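Local coordinates for protein putative glycosyltransferase (GalT1) (Streptococcus parasanguinis, PDB 4PHR) that probably acts as a glycosyltransferase of the GT-D fold, this domain binding the nucleotide UDP together with manganese, at residues Asn198-Val203 and Gln222-Gly227. Residues are numbered along the deposited sequence; the frame is centred on the assembly and turned at random.
Sequences NRLILV and QAIDLG. With UDP (uridine-5'-diphosphate), chain B.
L200 lays CD1 against the extended side chain of Q222, 3.6 Å from OE1, and reaches CD1 of I224; CG anti to the backbone N (chi1 172°) carries the branch there. The amide end of Q222 is held by NE2 bonding to the carbonyl of A29. Just before the regular strand pairing, a water lies between R199 O (2.6 Å) and Q222 O (2.8 Å), within hydrogen-bonding distance of each. I201 opens the parallel ladder: its N makes a weak bond to Q222 O, whereas its O takes I224 N at 2.8 Å, with A223 CA also close to that oxygen. On the face toward helix 206-218, I201 CB packs on A223 CB, and both side chains touch L216. L202 points to the other face, where CD2 touches both I224 CB (4.0 Å) and L226 CD1 (3.9 Å). V203 N bonds to I224 O, and V203 O receives L226 N at 2.8 Å plus a weak bond from G227 N, so one carbonyl accepts two successive N-H groups just past the strand end. D225 forms salt bridges with K210 and R33, both UDP-binding residues, and G227 CA lies 3.3 Å from UDP O3A. Strands 200-204 and 223-225, parallel within 19° over these segments and connected by helix 206-218, form a beta-alpha-beta crossover whose C-terminal strand ends border the UDP pocket of this GT-D domain.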
# COMPACT_ATOMS: atom_id res chain seq x y z
N ASN A 198 -11.56 14.22 12.55
CA ASN A 198 -11.31 15.24 11.53
C ASN A 198 -10.00 15.07 10.76
O ASN A 198 -9.44 16.05 10.26
CB ASN A 198 -11.38 16.64 12.15
CG ASN A 198 -12.77 16.99 12.63
OD1 ASN A 198 -13.77 16.67 11.98
ND2 ASN A 198 -12.85 17.65 13.78
N ARG A 199 -9.51 13.84 10.66
CA ARG A 199 -8.30 13.57 9.89
C ARG A 199 -8.53 12.52 8.81
O ARG A 199 -9.34 11.61 8.96
CB ARG A 199 -7.16 13.11 10.82
CG ARG A 199 -6.67 14.23 11.72
CD ARG A 199 -5.48 13.85 12.61
NE ARG A 199 -5.18 15.01 13.43
CZ ARG A 199 -4.34 15.98 13.10
NH1 ARG A 199 -3.60 15.90 11.99
NH2 ARG A 199 -4.21 17.03 13.91
N LEU A 200 -7.80 12.67 7.71
CA LEU A 200 -7.70 11.62 6.71
C LEU A 200 -6.61 10.67 7.20
O LEU A 200 -5.53 11.10 7.61
CB LEU A 200 -7.30 12.22 5.36
CG LEU A 200 -6.95 11.28 4.22
CD1 LEU A 200 -8.16 10.45 3.83
CD2 LEU A 200 -6.44 12.06 3.02
N ILE A 201 -6.89 9.37 7.17
CA ILE A 201 -5.95 8.39 7.70
C ILE A 201 -5.18 7.74 6.55
O ILE A 201 -5.79 7.27 5.60
CB ILE A 201 -6.69 7.29 8.52
CG1 ILE A 201 -7.59 7.92 9.59
CG2 ILE A 201 -5.69 6.32 9.13
CD1 ILE A 201 -8.54 6.92 10.26
N LEU A 202 -3.85 7.76 6.63
CA LEU A 202 -3.00 7.10 5.64
C LEU A 202 -2.27 6.00 6.37
O LEU A 202 -1.75 6.22 7.47
CB LEU A 202 -1.97 8.08 5.07
CG LEU A 202 -2.52 9.38 4.45
CD1 LEU A 202 -1.38 10.22 3.86
CD2 LEU A 202 -3.58 9.08 3.40
N VAL A 203 -2.22 4.81 5.78
CA VAL A 203 -1.64 3.67 6.48
C VAL A 203 -0.55 3.03 5.63
O VAL A 203 -0.77 2.71 4.46
CB VAL A 203 -2.72 2.61 6.81
CG1 VAL A 203 -2.13 1.55 7.74
CG2 VAL A 203 -3.94 3.27 7.44
N GLN A 222 -12.52 7.51 6.30
CA GLN A 222 -11.76 7.32 5.08
C GLN A 222 -10.30 7.05 5.44
O GLN A 222 -9.63 7.88 6.06
CB GLN A 222 -11.85 8.54 4.15
CG GLN A 222 -11.16 8.29 2.81
CD GLN A 222 -11.10 9.50 1.91
OE1 GLN A 222 -11.40 10.63 2.32
NE2 GLN A 222 -10.69 9.29 0.66
N ALA A 223 -9.84 5.86 5.07
CA ALA A 223 -8.47 5.45 5.35
C ALA A 223 -7.87 4.87 4.09
O ALA A 223 -8.50 4.06 3.40
CB ALA A 223 -8.44 4.44 6.49
N ILE A 224 -6.64 5.28 3.78
CA ILE A 224 -6.00 4.91 2.52
C ILE A 224 -4.70 4.15 2.76
O ILE A 224 -3.76 4.67 3.36
CB ILE A 224 -5.72 6.17 1.66
CG1 ILE A 224 -7.01 6.98 1.45
CG2 ILE A 224 -5.11 5.78 0.31
CD1 ILE A 224 -6.80 8.25 0.64
N ASP A 225 -4.67 2.92 2.28
CA ASP A 225 -3.49 2.06 2.37
C ASP A 225 -2.48 2.51 1.31
O ASP A 225 -2.71 2.30 0.12
CB ASP A 225 -3.99 0.63 2.09
CG ASP A 225 -2.88 -0.37 1.91
OD1 ASP A 225 -1.70 -0.05 2.14
OD2 ASP A 225 -3.23 -1.53 1.56
N LEU A 226 -1.39 3.14 1.74
CA LEU A 226 -0.40 3.68 0.80
C LEU A 226 0.96 2.97 0.78
O LEU A 226 1.85 3.36 0.02
CB LEU A 226 -0.17 5.18 1.04
CG LEU A 226 -1.30 6.13 0.61
CD1 LEU A 226 -0.95 7.57 0.94
CD2 LEU A 226 -1.60 5.95 -0.87
N GLY A 227 1.13 1.96 1.63
CA GLY A 227 2.28 1.07 1.53
C GLY A 227 3.62 1.75 1.33
O GLY A 227 4.03 2.58 2.14
N1 UDP B . 5.41 -2.18 7.59
C2 UDP B . 5.51 -1.92 8.94
N3 UDP B . 5.22 -2.91 9.84
C4 UDP B . 4.82 -4.16 9.42
C5 UDP B . 4.72 -4.43 8.06
C6 UDP B . 5.16 -3.46 7.16
O2 UDP B . 5.88 -0.82 9.34
O4 UDP B . 4.54 -5.01 10.28
C1' UDP B . 5.65 -1.09 6.64
C2' UDP B . 6.94 -1.04 5.86
O2' UDP B . 7.97 -0.49 6.65
C3' UDP B . 6.54 -0.12 4.72
C4' UDP B . 5.08 -0.49 4.49
O4' UDP B . 4.65 -1.21 5.65
O3' UDP B . 6.61 1.22 5.14
C5' UDP B . 4.90 -1.32 3.23
O5' UDP B . 3.53 -1.69 3.13
PA UDP B . 2.97 -2.61 1.93
O1A UDP B . 3.55 -3.96 2.04
O2A UDP B . 1.50 -2.52 1.99
O3A UDP B . 3.60 -1.86 0.63
PB UDP B . 3.40 -2.07 -0.97
O1B UDP B . 4.64 -2.74 -1.45
O2B UDP B . 3.28 -0.68 -1.48
O3B UDP B . 2.18 -2.91 -1.21
O HOH W 1 -10.80 9.96 7.49